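Local coordinates for protein putative carboxylesterase (PDB 3BJR) that probably hydrolyses carboxylic esters as an alpha/beta-hydrolase, although its natural substrate is not established, at residues M159-V171 and D204-D216. Numbering follows the deposited sequence.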
loop_
_atom_site.group_PDB
_atom_site.type_symbol
_atom_site.label_atom_id
_atom_site.label_comp_id
_atom_site.label_asym_id
_atom_site.label_seq_id
_atom_site.Cartn_x
_atom_site.Cartn_y
_atom_site.Cartn_z
HETATM N N MSE A 159 -9.226 -25.154 -15.037
HETATM C CA MSE A 159 -10.618 -24.751 -14.874
HETATM C C MSE A 159 -10.853 -23.942 -13.605
HETATM O O MSE A 159 -11.819 -23.196 -13.519
HETATM C CB MSE A 159 -11.534 -25.986 -14.902
HETATM C CG MSE A 159 -11.679 -26.650 -16.347
HETATM SE SE MSE A 159 -12.580 -25.472 -17.564
HETATM C CE MSE A 159 -14.393 -25.556 -16.965
ATOM N N LEU A 160 -9.933 -24.070 -12.648
ATOM C CA LEU A 160 -10.007 -23.404 -11.352
ATOM C C LEU A 160 -9.130 -22.148 -11.266
ATOM O O LEU A 160 -9.112 -21.441 -10.238
ATOM C CB LEU A 160 -9.553 -24.413 -10.268
ATOM C CG LEU A 160 -10.426 -25.655 -10.127
ATOM C CD1 LEU A 160 -9.687 -26.720 -9.322
ATOM C CD2 LEU A 160 -11.817 -25.355 -9.561
ATOM N N LYS A 161 -8.438 -21.824 -12.339
ATOM C CA LYS A 161 -7.494 -20.708 -12.270
ATOM C C LYS A 161 -8.140 -19.387 -11.942
ATOM O O LYS A 161 -9.099 -19.003 -12.608
ATOM C CB LYS A 161 -6.684 -20.591 -13.565
ATOM C CG LYS A 161 -5.550 -19.552 -13.531
ATOM C CD LYS A 161 -4.707 -19.669 -14.772
ATOM C CE LYS A 161 -3.582 -18.669 -14.804
ATOM N NZ LYS A 161 -2.785 -18.812 -16.061
ATOM N N PRO A 162 -7.646 -18.692 -10.882
ATOM C CA PRO A 162 -8.108 -17.321 -10.696
ATOM C C PRO A 162 -7.214 -16.441 -11.547
ATOM O O PRO A 162 -6.016 -16.422 -11.375
ATOM C CB PRO A 162 -7.888 -17.059 -9.225
ATOM C CG PRO A 162 -6.687 -17.963 -8.825
ATOM C CD PRO A 162 -6.709 -19.119 -9.818
ATOM N N ASN A 163 -7.783 -15.701 -12.459
ATOM C CA ASN A 163 -6.956 -14.901 -13.327
ATOM C C ASN A 163 -6.230 -13.767 -12.582
ATOM O O ASN A 163 -5.074 -13.463 -12.873
ATOM C CB ASN A 163 -7.746 -14.493 -14.568
ATOM C CG ASN A 163 -8.184 -15.685 -15.369
ATOM O OD1 ASN A 163 -9.377 -15.913 -15.537
ATOM N ND2 ASN A 163 -7.231 -16.482 -15.831
ATOM N N ASN A 164 -6.895 -13.156 -11.633
ATOM C CA ASN A 164 -6.235 -12.288 -10.651
ATOM C C ASN A 164 -6.999 -12.564 -9.371
ATOM O O ASN A 164 -8.018 -13.238 -9.422
ATOM C CB ASN A 164 -6.435 -10.816 -10.990
ATOM C CG ASN A 164 -5.889 -10.438 -12.331
ATOM O OD1 ASN A 164 -4.683 -10.367 -12.537
ATOM N ND2 ASN A 164 -6.786 -10.160 -13.254
ATOM N N VAL A 165 -6.483 -12.118 -8.221
ATOM C CA VAL A 165 -7.284 -12.096 -6.983
ATOM C C VAL A 165 -7.221 -10.668 -6.375
ATOM O O VAL A 165 -6.286 -9.927 -6.579
ATOM C CB VAL A 165 -6.934 -13.194 -5.939
ATOM C CG1 VAL A 165 -7.077 -14.585 -6.600
ATOM C CG2 VAL A 165 -5.574 -12.987 -5.334
ATOM N N VAL A 166 -8.291 -10.293 -5.694
ATOM C CA VAL A 166 -8.430 -9.069 -4.993
ATOM C C VAL A 166 -8.743 -9.422 -3.545
ATOM O O VAL A 166 -9.602 -10.268 -3.294
ATOM C CB VAL A 166 -9.572 -8.267 -5.579
ATOM C CG1 VAL A 166 -9.935 -7.139 -4.673
ATOM C CG2 VAL A 166 -9.231 -7.793 -7.044
ATOM N N LEU A 167 -8.046 -8.769 -2.600
ATOM C CA LEU A 167 -8.252 -8.951 -1.139
ATOM C C LEU A 167 -8.526 -7.575 -0.542
ATOM O O LEU A 167 -7.706 -6.686 -0.704
ATOM C CB LEU A 167 -6.998 -9.553 -0.471
ATOM C CG LEU A 167 -6.356 -10.819 -1.068
ATOM C CD1 LEU A 167 -5.085 -11.166 -0.251
ATOM C CD2 LEU A 167 -7.327 -11.949 -1.079
ATOM N N GLY A 168 -9.684 -7.408 0.101
ATOM C CA GLY A 168 -10.117 -6.159 0.775
ATOM C C GLY A 168 -10.377 -6.413 2.247
ATOM O O GLY A 168 -11.215 -7.240 2.619
ATOM N N TYR A 169 -9.640 -5.705 3.093
ATOM C CA TYR A 169 -9.683 -5.865 4.545
ATOM C C TYR A 169 -9.639 -7.320 4.974
ATOM O O TYR A 169 -10.477 -7.763 5.735
ATOM C CB TYR A 169 -10.904 -5.150 5.138
ATOM C CG TYR A 169 -11.022 -3.745 4.618
ATOM C CD1 TYR A 169 -10.136 -2.780 5.011
ATOM C CD2 TYR A 169 -11.987 -3.397 3.681
ATOM C CE1 TYR A 169 -10.202 -1.498 4.490
ATOM C CE2 TYR A 169 -12.080 -2.104 3.170
ATOM C CZ TYR A 169 -11.168 -1.157 3.572
ATOM O OH TYR A 169 -11.225 0.152 3.086
ATOM N N PRO A 170 -8.623 -8.060 4.524
ATOM C CA PRO A 170 -8.608 -9.465 4.885
ATOM C C PRO A 170 -8.479 -9.677 6.386
ATOM O O PRO A 170 -7.727 -8.979 7.026
ATOM C CB PRO A 170 -7.385 -10.025 4.148
ATOM C CG PRO A 170 -6.701 -8.883 3.493
ATOM C CD PRO A 170 -7.460 -7.654 3.715
ATOM N N VAL A 171 -9.182 -10.677 6.901
ATOM C CA VAL A 171 -9.199 -11.044 8.306
ATOM C C VAL A 171 -9.012 -12.548 8.410
ATOM O O VAL A 171 -9.716 -13.289 7.796
ATOM C CB VAL A 171 -10.551 -10.619 9.005
ATOM C CG1 VAL A 171 -10.744 -11.331 10.376
ATOM C CG2 VAL A 171 -10.636 -9.101 9.119
ATOM N N ASP A 204 2.357 -20.771 -8.712
ATOM C CA ASP A 204 1.001 -20.775 -9.274
ATOM C C ASP A 204 0.118 -19.646 -8.718
ATOM O O ASP A 204 -1.027 -19.452 -9.198
ATOM C CB ASP A 204 0.304 -22.137 -9.065
ATOM C CG ASP A 204 0.992 -23.281 -9.784
ATOM O OD1 ASP A 204 1.429 -23.070 -10.943
ATOM O OD2 ASP A 204 1.049 -24.376 -9.148
ATOM N N ASN A 205 0.602 -18.926 -7.702
ATOM C CA ASN A 205 -0.145 -17.761 -7.220
ATOM C C ASN A 205 -0.162 -16.774 -8.372
ATOM O O ASN A 205 0.857 -16.508 -9.027
ATOM C CB ASN A 205 0.456 -17.077 -5.978
ATOM C CG ASN A 205 0.203 -17.829 -4.707
ATOM O OD1 ASN A 205 0.608 -18.955 -4.574
ATOM N ND2 ASN A 205 -0.446 -17.194 -3.757
ATOM N N GLN A 206 -1.341 -16.248 -8.587
ATOM C CA GLN A 206 -1.649 -15.265 -9.613
ATOM C C GLN A 206 -1.605 -13.846 -9.072
ATOM O O GLN A 206 -1.594 -13.674 -7.855
ATOM C CB GLN A 206 -3.050 -15.599 -10.175
ATOM C CG GLN A 206 -3.066 -17.008 -10.778
ATOM C CD GLN A 206 -2.022 -17.161 -11.858
ATOM O OE1 GLN A 206 -1.997 -16.372 -12.772
ATOM N NE2 GLN A 206 -1.147 -18.180 -11.755
ATOM N N PRO A 207 -1.553 -12.830 -9.967
ATOM C CA PRO A 207 -1.490 -11.424 -9.561
ATOM C C PRO A 207 -2.531 -11.059 -8.517
ATOM O O PRO A 207 -3.708 -11.440 -8.647
ATOM C CB PRO A 207 -1.718 -10.672 -10.850
ATOM C CG PRO A 207 -1.106 -11.589 -11.902
ATOM C CD PRO A 207 -1.474 -12.963 -11.438
ATOM N N THR A 208 -2.089 -10.284 -7.517
ATOM C CA THR A 208 -2.897 -9.988 -6.353
ATOM C C THR A 208 -2.958 -8.505 -6.016
ATOM O O THR A 208 -1.934 -7.852 -5.856
ATOM C CB THR A 208 -2.332 -10.775 -5.146
ATOM O OG1 THR A 208 -2.268 -12.173 -5.486
ATOM C CG2 THR A 208 -3.192 -10.587 -3.843
ATOM N N PHE A 209 -4.175 -7.999 -5.853
ATOM C CA PHE A 209 -4.425 -6.627 -5.447
ATOM C C PHE A 209 -4.947 -6.701 -4.033
ATOM O O PHE A 209 -5.958 -7.321 -3.778
ATOM C CB PHE A 209 -5.471 -5.952 -6.325
ATOM C CG PHE A 209 -5.753 -4.555 -5.948
ATOM C CD1 PHE A 209 -6.698 -4.246 -5.026
ATOM C CD2 PHE A 209 -5.011 -3.518 -6.518
ATOM C CE1 PHE A 209 -6.962 -2.912 -4.681
ATOM C CE2 PHE A 209 -5.265 -2.215 -6.182
ATOM C CZ PHE A 209 -6.209 -1.901 -5.262
ATOM N N ILE A 210 -4.264 -6.022 -3.117
ATOM C CA ILE A 210 -4.649 -6.017 -1.722
ATOM C C ILE A 210 -4.806 -4.604 -1.198
ATOM O O ILE A 210 -3.998 -3.731 -1.495
ATOM C CB ILE A 210 -3.566 -6.651 -0.813
ATOM C CG1 ILE A 210 -3.012 -7.934 -1.385
ATOM C CG2 ILE A 210 -4.110 -6.908 0.598
ATOM C CD1 ILE A 210 -1.660 -8.329 -0.776
ATOM N N TRP A 211 -5.851 -4.402 -0.402
ATOM C CA TRP A 211 -5.988 -3.197 0.394
ATOM C C TRP A 211 -6.561 -3.554 1.751
ATOM O O TRP A 211 -7.339 -4.510 1.899
ATOM C CB TRP A 211 -6.759 -2.079 -0.293
ATOM C CG TRP A 211 -8.209 -2.069 -0.129
ATOM C CD1 TRP A 211 -8.930 -1.274 0.703
ATOM C CD2 TRP A 211 -9.154 -2.834 -0.875
ATOM N NE1 TRP A 211 -10.269 -1.534 0.556
ATOM C CE2 TRP A 211 -10.433 -2.469 -0.428
ATOM C CE3 TRP A 211 -9.037 -3.780 -1.876
ATOM C CZ2 TRP A 211 -11.592 -3.047 -0.929
ATOM C CZ3 TRP A 211 -10.180 -4.340 -2.392
ATOM C CH2 TRP A 211 -11.443 -3.980 -1.911
ATOM N N THR A 212 -6.098 -2.823 2.763
ATOM C CA THR A 212 -6.610 -3.017 4.125
ATOM C C THR A 212 -6.425 -1.719 4.911
ATOM O O THR A 212 -6.044 -0.656 4.341
ATOM C CB THR A 212 -5.995 -4.276 4.828
ATOM O OG1 THR A 212 -6.777 -4.631 5.986
ATOM C CG2 THR A 212 -4.614 -4.049 5.220
ATOM N N THR A 213 -6.748 -1.790 6.196
ATOM C CA THR A 213 -6.616 -0.651 7.098
ATOM C C THR A 213 -5.365 -0.779 7.985
ATOM O O THR A 213 -5.003 -1.894 8.433
ATOM C CB THR A 213 -7.909 -0.449 7.923
ATOM O OG1 THR A 213 -7.759 0.726 8.718
ATOM C CG2 THR A 213 -8.233 -1.687 8.810
ATOM N N ALA A 214 -4.670 0.353 8.201
ATOM C CA ALA A 214 -3.451 0.388 8.990
ATOM C C ALA A 214 -3.706 0.572 10.494
ATOM O O ALA A 214 -2.887 0.137 11.316
ATOM C CB ALA A 214 -2.539 1.537 8.500
ATOM N N ASP A 215 -4.860 1.153 10.849
ATOM C CA ASP A 215 -5.053 1.651 12.197
ATOM C C ASP A 215 -6.190 1.010 12.972
ATOM O O ASP A 215 -6.871 1.674 13.740
ATOM C CB ASP A 215 -5.203 3.189 12.154
ATOM C CG ASP A 215 -6.442 3.655 11.401
ATOM O OD1 ASP A 215 -6.794 3.043 10.380
ATOM O OD2 ASP A 215 -7.062 4.658 11.833
ATOM N N ASP A 216 -6.414 -0.274 12.748
ATOM C CA ASP A 216 -7.368 -0.992 13.582
ATOM C C ASP A 216 -6.517 -1.498 14.747
ATOM O O ASP A 216 -5.736 -2.430 14.575
ATOM C CB ASP A 216 -8.013 -2.156 12.854
ATOM C CG ASP A 216 -9.028 -2.900 13.736
ATOM O OD1 ASP A 216 -8.944 -2.793 14.984
ATOM O OD2 ASP A 216 -9.902 -3.580 13.194
HETATM O O HOH W 1 -0.572 -17.264 -15.342
HETATM O O HOH W 2 -3.349 -14.832 -14.071
HETATM O O HOH W 3 -5.956 -6.859 7.108
#
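Trp211 lays its indole against Gly168 and turns an edge to Tyr169, where strand 165-168 ends beside the longer parallel strand 208-213 of an alpha/beta-hydrolase sheet. The two strands are neighbours in that sheet, their axes 4.7 Å apart. Five backbone hydrogen bonds join the two segments, from Val165 N to Pro207 O at one end to Tyr169 N to Trp211 O at the other. The Trp211 CG sits between the backbone N and the carbonyl carbon (chi1 88°), which folds the ring back over the neighbouring strand. Gly168, with no side chain, lets the indole lie directly on its CA. That CA makes a CH-pi contact, 3.5 Å from the centroid of the six-membered ring of Trp211. Val166 CG1 meets the rim of the same ring, 3.6 Å from Trp211 CZ3. The five-membered ring points its edge at the face of Tyr169 in a T-shaped pair, with planes at 72°. Tyr169 OH is hydrogen-bonded to His245 ND1, which gives the phenol a second partner. Were Trp211 an alanine, Gly168 would probably lose its cover and the Tyr169 ring its edge-on neighbour. On the opposite face of the sheet, Leu167 and Ile210 lie side by side and point the same way, with Leu167 CD1 4.0 Å from Ile210 CG1. Helix 222-233 covers this face, with Tyr227 on Leu167 and Thr224 on Ile210. Before the strands, Gln206 CG lies 3.1 Å from Pro162 O, and the bend at chi2 (-57°) turns the amide back so that NE2 donates to Asp204 O. The Gln206 side chain crosses the extended Lys161 side chain at about a right angle. A water bridges Gln206 OE1 to Lys161 NZ, lying 2.8 Å from that NZ.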